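Hypothetical sugar kinase (Cytophaga hutchinsonii, PDB 3R8E) is a putative sugar kinase of the ROK family that probably transfers a phosphate group from a nucleotide such as ATP to a sugar. Local coordinates at residues A[195-200]-A[242-247]; A[221-226]-A[268-273]. All blocks are in the same frame, centred on the assembly; numbering follows the deposited sequence. Where two conformers were deposited one is given.

Contact 1 packs helix 194-207 on helix 235-259, and contact 2 sets the start of helix 223-231 against the turn that follows strand 263-267; their centres lie about 11 Å apart. Leu-197 of contact 1 is their common neighbour, its CD2 lying 3.8 Å from Ile-270 CG1 and 4.0 Å from Pro-223 CG. A second touch comes from Ile-198, whose CD1 rests 3.7 Å from Leu-221 O. The segments of the two contacts alternate along the chain. In the hexokinase-like superfamily, the glycine-rich turn used by contact 2 normally borders the nucleotide site; contact 1 is helix-helix packing.

Contact 1 of 2, residues A[195-200]-A[242-247]; sequences NHLIAY and ADIGTI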
loop_
_atom_site.group_PDB
_atom_site.type_symbol
_atom_site.label_atom_id
_atom_site.label_comp_id
_atom_site.label_asym_id
_atom_site.label_seq_id
_atom_site.Cartn_x
_atom_site.Cartn_y
_atom_site.Cartn_z
ATOM N N ASN A 195 -4.241 -0.515 -24.509
ATOM C CA ASN A 195 -3.673 -1.352 -25.581
ATOM C C ASN A 195 -3.757 -2.845 -25.249
ATOM O O ASN A 195 -3.961 -3.661 -26.147
ATOM C CB ASN A 195 -2.221 -0.965 -25.885
ATOM C CG ASN A 195 -2.005 0.489 -26.258
ATOM O OD1 ASN A 195 -1.030 1.117 -25.836
ATOM N ND2 ASN A 195 -2.901 1.060 -27.049
ATOM N N HIS A 196 -3.635 -3.194 -23.957
ATOM C CA HIS A 196 -3.700 -4.579 -23.499
ATOM C C HIS A 196 -5.149 -5.070 -23.468
ATOM O O HIS A 196 -5.392 -6.242 -23.774
ATOM C CB HIS A 196 -3.005 -4.723 -22.144
ATOM C CG HIS A 196 -1.562 -4.315 -22.208
ATOM N ND1 HIS A 196 -1.148 -3.057 -21.802
ATOM C CD2 HIS A 196 -0.496 -4.988 -22.699
ATOM C CE1 HIS A 196 0.156 -3.018 -22.028
ATOM N NE2 HIS A 196 0.592 -4.155 -22.570
ATOM N N LEU A 197 -6.113 -4.166 -23.173
ATOM C CA LEU A 197 -7.550 -4.463 -23.207
ATOM C C LEU A 197 -7.964 -4.785 -24.655
ATOM O O LEU A 197 -8.683 -5.762 -24.883
ATOM C CB LEU A 197 -8.373 -3.276 -22.639
ATOM C CG LEU A 197 -9.816 -3.105 -23.150
ATOM C CD1 LEU A 197 -10.798 -3.944 -22.351
ATOM C CD2 LEU A 197 -10.227 -1.651 -23.140
ATOM N N ILE A 198 -7.479 -3.976 -25.625
ATOM C CA ILE A 198 -7.760 -4.148 -27.061
ATOM C C ILE A 198 -7.168 -5.488 -27.537
ATOM O O ILE A 198 -7.861 -6.243 -28.219
ATOM C CB ILE A 198 -7.242 -2.937 -27.901
ATOM C CG1 ILE A 198 -8.010 -1.641 -27.542
ATOM C CG2 ILE A 198 -7.327 -3.218 -29.425
ATOM C CD1 ILE A 198 -7.311 -0.335 -27.939
ATOM N N ALA A 199 -5.908 -5.789 -27.150
ATOM C CA ALA A 199 -5.221 -7.033 -27.525
ATOM C C ALA A 199 -5.944 -8.260 -26.957
ATOM O O ALA A 199 -6.077 -9.260 -27.665
ATOM C CB ALA A 199 -3.775 -7.003 -27.053
ATOM N N TYR A 200 -6.442 -8.167 -25.704
ATOM C CA TYR A 200 -7.192 -9.237 -25.043
ATOM C C TYR A 200 -8.548 -9.449 -25.735
ATOM O O TYR A 200 -8.976 -10.596 -25.874
ATOM C CB TYR A 200 -7.384 -8.940 -23.539
ATOM C CG TYR A 200 -8.262 -9.945 -22.819
ATOM C CD1 TYR A 200 -7.789 -11.216 -22.505
ATOM C CD2 TYR A 200 -9.570 -9.628 -22.463
ATOM C CE1 TYR A 200 -8.597 -12.148 -21.852
ATOM C CE2 TYR A 200 -10.389 -10.554 -21.818
ATOM C CZ TYR A 200 -9.897 -11.812 -21.511
ATOM O OH TYR A 200 -10.700 -12.721 -20.866
ATOM N N ALA A 242 -16.200 -7.869 -17.635
ATOM C CA ALA A 242 -16.322 -8.642 -16.396
ATOM C C ALA A 242 -14.943 -9.157 -15.931
ATOM O O ALA A 242 -14.653 -9.112 -14.736
ATOM C CB ALA A 242 -17.281 -9.806 -16.590
ATOM N N ASP A 243 -14.087 -9.609 -16.878
ATOM C CA ASP A 243 -12.744 -10.100 -16.565
ATOM C C ASP A 243 -11.839 -8.936 -16.129
ATOM O O ASP A 243 -11.117 -9.074 -15.139
ATOM C CB ASP A 243 -12.130 -10.861 -17.749
ATOM C CG ASP A 243 -10.947 -11.716 -17.338
ATOM O OD1 ASP A 243 -11.170 -12.772 -16.704
ATOM O OD2 ASP A 243 -9.799 -11.320 -17.630
ATOM N N ILE A 244 -11.923 -7.781 -16.839
ATOM C CA ILE A 244 -11.178 -6.550 -16.520
ATOM C C ILE A 244 -11.553 -6.108 -15.089
ATOM O O ILE A 244 -10.659 -5.799 -14.292
ATOM C CB ILE A 244 -11.450 -5.440 -17.593
ATOM C CG1 ILE A 244 -10.815 -5.784 -18.978
ATOM C CG2 ILE A 244 -11.050 -4.029 -17.119
ATOM C CD1 ILE A 244 -9.235 -5.860 -19.060
ATOM N N GLY A 245 -12.849 -6.155 -14.772
ATOM C CA GLY A 245 -13.379 -5.811 -13.454
ATOM C C GLY A 245 -12.779 -6.637 -12.334
ATOM O O GLY A 245 -12.307 -6.077 -11.342
ATOM N N THR A 246 -12.739 -7.977 -12.516
ATOM C CA THR A 246 -12.145 -8.908 -11.549
ATOM C C THR A 246 -10.674 -8.543 -11.296
ATOM O O THR A 246 -10.264 -8.476 -10.134
ATOM C CB THR A 246 -12.282 -10.361 -12.032
ATOM O OG1 THR A 246 -13.662 -10.661 -12.222
ATOM C CG2 THR A 246 -11.665 -11.370 -11.056
ATOM N N ILE A 247 -9.896 -8.282 -12.377
ATOM C CA ILE A 247 -8.475 -7.921 -12.275
ATOM C C ILE A 247 -8.312 -6.615 -11.474
ATOM O O ILE A 247 -7.500 -6.588 -10.550
ATOM C CB ILE A 247 -7.778 -7.837 -13.667
ATOM C CG1 ILE A 247 -7.830 -9.201 -14.401
ATOM C CG2 ILE A 247 -6.320 -7.340 -13.534
ATOM C CD1 ILE A 247 -7.626 -9.126 -15.925
#
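Leu-197 and Ile-244 meet between helix 194-207 and helix 235-259, where CD1 of Leu-197 comes within 3.8 Å of Ile-244 CG1 and 4.1 Å of Ile-244 CD1. The two branched chains cross at about a right angle, one methyl resting on the flank of the other. Ile-244 places CG1 beside its backbone N (chi1 -69°) and then folds CD1 back, which presents both carbons to the leucine. Both residues are buried, and Val-192, Trp-241 and Ile-270 extend the apolar patch they share, a place suited to aliphatic chains. Tyr-200 spans the more open side of the gap. With CG anti to the backbone N (chi1 175°), its ring extends to the neighbouring helix and brings OH 3.6 Å from Asp-243 OD2, too far for a hydrogen bond. These side chains also cross nearly at right angles; their flat groups are almost parallel, but OD2 sits obliquely by the OH/CZ end. Asp-243 OD1 forms a long, weak ion pair with Arg-184; an alanine here would probably cost that arginine a weak charge partner and the phenol its carboxylate contact, leaving only CB beside OH. The contact is thus shared about equally between a buried aliphatic pair and a more open phenol packed on a carboxylate.

Contact 2 of 2, residues A[221-226]-A[268-273]; sequences LSPKVI and GGISGA
This is a small van der Waals contact between the first turn of helix 223-231 and the glycine-rich turn that leads from strand 263-267 to helix 274-288. Pro-223 carries it. Its CB lies 3.9 Å from Gly-269 O and 4.2 Å from Ile-270 CG1, so the CB corner of the pyrrolidine ring meets both a peptide carbonyl oxygen and a hydrocarbon branch. Proline suits this first helical position, where no backbone N-H is needed by the helix and the ring fixes phi near the helical value. The preceding residue, Ser-222, is the N-cap: its OG accepts from Val-225 N over 3.3 Å at an N-H...O angle of 161°, which gives an amide of the first turn a partner. On the other side, Gly-268 has a positive phi of 88° at which a CB would be pressed against the preceding carbonyl oxygen. The turn is tied internally, since Gly-268 O accepts from Ser-271 N at 3.2 Å and Ile-270 O from Ala-273 N at 3.0 Å. Ile-270, a buried residue, holds its first torsion at -92°, off the usual staggered value, perhaps because Pro-223, Trp-241 and Ile-194 pack round it. Trp-241 of helix 235-259 touches Pro-223, Ile-270 and Ala-273 alike, thereby joining both segments to a third element. Ile-270 also packs on Ile-194 of helix 194-207 and hydrogen-bonds through its backbone to Leu-152, at the end of strand 147-152, which places the contact where the sheet's strand ends give way to the surrounding helices.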
loop_
_atom_site.group_PDB
_atom_site.type_symbol
_atom_site.label_atom_id
_atom_site.label_comp_id
_atom_site.label_asym_id
_atom_site.label_seq_id
_atom_site.Cartn_x
_atom_site.Cartn_y
_atom_site.Cartn_z
ATOM N N LEU A 221 -10.739 -1.313 -32.764
ATOM C CA LEU A 221 -11.280 -1.435 -31.409
ATOM C C LEU A 221 -10.805 -0.284 -30.528
ATOM O O LEU A 221 -9.722 0.268 -30.742
ATOM C CB LEU A 221 -10.898 -2.783 -30.764
ATOM C CG LEU A 221 -11.601 -4.047 -31.284
ATOM C CD1 LEU A 221 -11.045 -5.277 -30.610
ATOM C CD2 LEU A 221 -13.104 -4.000 -31.040
ATOM N N SER A 222 -11.641 0.079 -29.545
ATOM C CA SER A 222 -11.397 1.136 -28.565
ATOM C C SER A 222 -12.255 0.867 -27.321
ATOM O O SER A 222 -13.259 0.164 -27.452
ATOM C CB SER A 222 -11.714 2.507 -29.166
ATOM O OG SER A 222 -13.108 2.715 -29.324
ATOM N N PRO A 223 -11.919 1.397 -26.114
ATOM C CA PRO A 223 -12.782 1.141 -24.946
ATOM C C PRO A 223 -14.240 1.550 -25.194
ATOM O O PRO A 223 -15.142 0.779 -24.862
ATOM C CB PRO A 223 -12.138 1.984 -23.839
ATOM C CG PRO A 223 -10.726 2.141 -24.257
ATOM C CD PRO A 223 -10.767 2.247 -25.748
ATOM N N LYS A 224 -14.464 2.719 -25.839
ATOM C CA LYS A 224 -15.792 3.252 -26.173
ATOM C C LYS A 224 -16.601 2.268 -27.044
ATOM O O LYS A 224 -17.769 2.023 -26.738
ATOM C CB LYS A 224 -15.665 4.615 -26.879
ATOM C CG LYS A 224 -16.978 5.390 -26.971
ATOM C CD LYS A 224 -16.811 6.697 -27.736
ATOM C CE LYS A 224 -18.097 7.489 -27.827
ATOM N NZ LYS A 224 -19.053 6.897 -28.802
ATOM N N VAL A 225 -15.978 1.692 -28.098
ATOM C CA VAL A 225 -16.625 0.737 -29.008
ATOM C C VAL A 225 -16.977 -0.564 -28.249
ATOM O O VAL A 225 -18.105 -1.041 -28.375
ATOM C CB VAL A 225 -15.770 0.474 -30.283
ATOM C CG1 VAL A 225 -16.275 -0.733 -31.070
ATOM C CG2 VAL A 225 -15.736 1.709 -31.182
ATOM N N ILE A 226 -16.041 -1.105 -27.433
ATOM C CA ILE A 226 -16.270 -2.337 -26.658
ATOM C C ILE A 226 -17.385 -2.088 -25.603
ATOM O O ILE A 226 -18.183 -2.991 -25.342
ATOM C CB ILE A 226 -14.948 -2.894 -26.040
ATOM C CG1 ILE A 226 -13.893 -3.141 -27.155
ATOM C CG2 ILE A 226 -15.196 -4.199 -25.253
ATOM C CD1 ILE A 226 -12.417 -3.106 -26.714
ATOM N N GLY A 268 -10.237 7.871 -16.373
ATOM C CA GLY A 268 -9.565 7.383 -17.577
ATOM C C GLY A 268 -10.533 6.923 -18.647
ATOM O O GLY A 268 -11.740 6.870 -18.408
ATOM N N GLY A 269 -9.998 6.585 -19.823
ATOM C CA GLY A 269 -10.776 6.135 -20.976
ATOM C C GLY A 269 -11.653 4.919 -20.742
ATOM O O GLY A 269 -12.772 4.852 -21.258
ATOM N N ILE A 270 -11.168 3.965 -19.937
ATOM C CA ILE A 270 -11.868 2.719 -19.628
ATOM C C ILE A 270 -13.084 2.945 -18.688
ATOM O O ILE A 270 -14.033 2.155 -18.761
ATOM C CB ILE A 270 -10.825 1.703 -19.067
ATOM C CG1 ILE A 270 -10.269 0.848 -20.218
ATOM C CG2 ILE A 270 -11.328 0.820 -17.901
ATOM C CD1 ILE A 270 -8.840 0.549 -20.104
ATOM N N SER A 271 -13.066 4.021 -17.847
ATOM C CA SER A 271 -14.135 4.350 -16.890
ATOM C C SER A 271 -15.495 4.613 -17.567
ATOM O O SER A 271 -16.525 4.626 -16.887
ATOM C CB SER A 271 -13.749 5.547 -16.027
ATOM O OG SER A 271 -13.742 6.764 -16.756
ATOM N N GLY A 272 -15.494 4.797 -18.888
ATOM C CA GLY A 272 -16.723 5.011 -19.649
ATOM C C GLY A 272 -17.562 3.742 -19.663
ATOM O O GLY A 272 -18.775 3.790 -19.894
ATOM N N ALA A 273 -16.903 2.593 -19.377
ATOM C CA ALA A 273 -17.487 1.254 -19.294
ATOM C C ALA A 273 -17.743 0.849 -17.836
ATOM O O ALA A 273 -17.857 -0.342 -17.536
ATOM C CB ALA A 273 -16.555 0.255 -19.951
#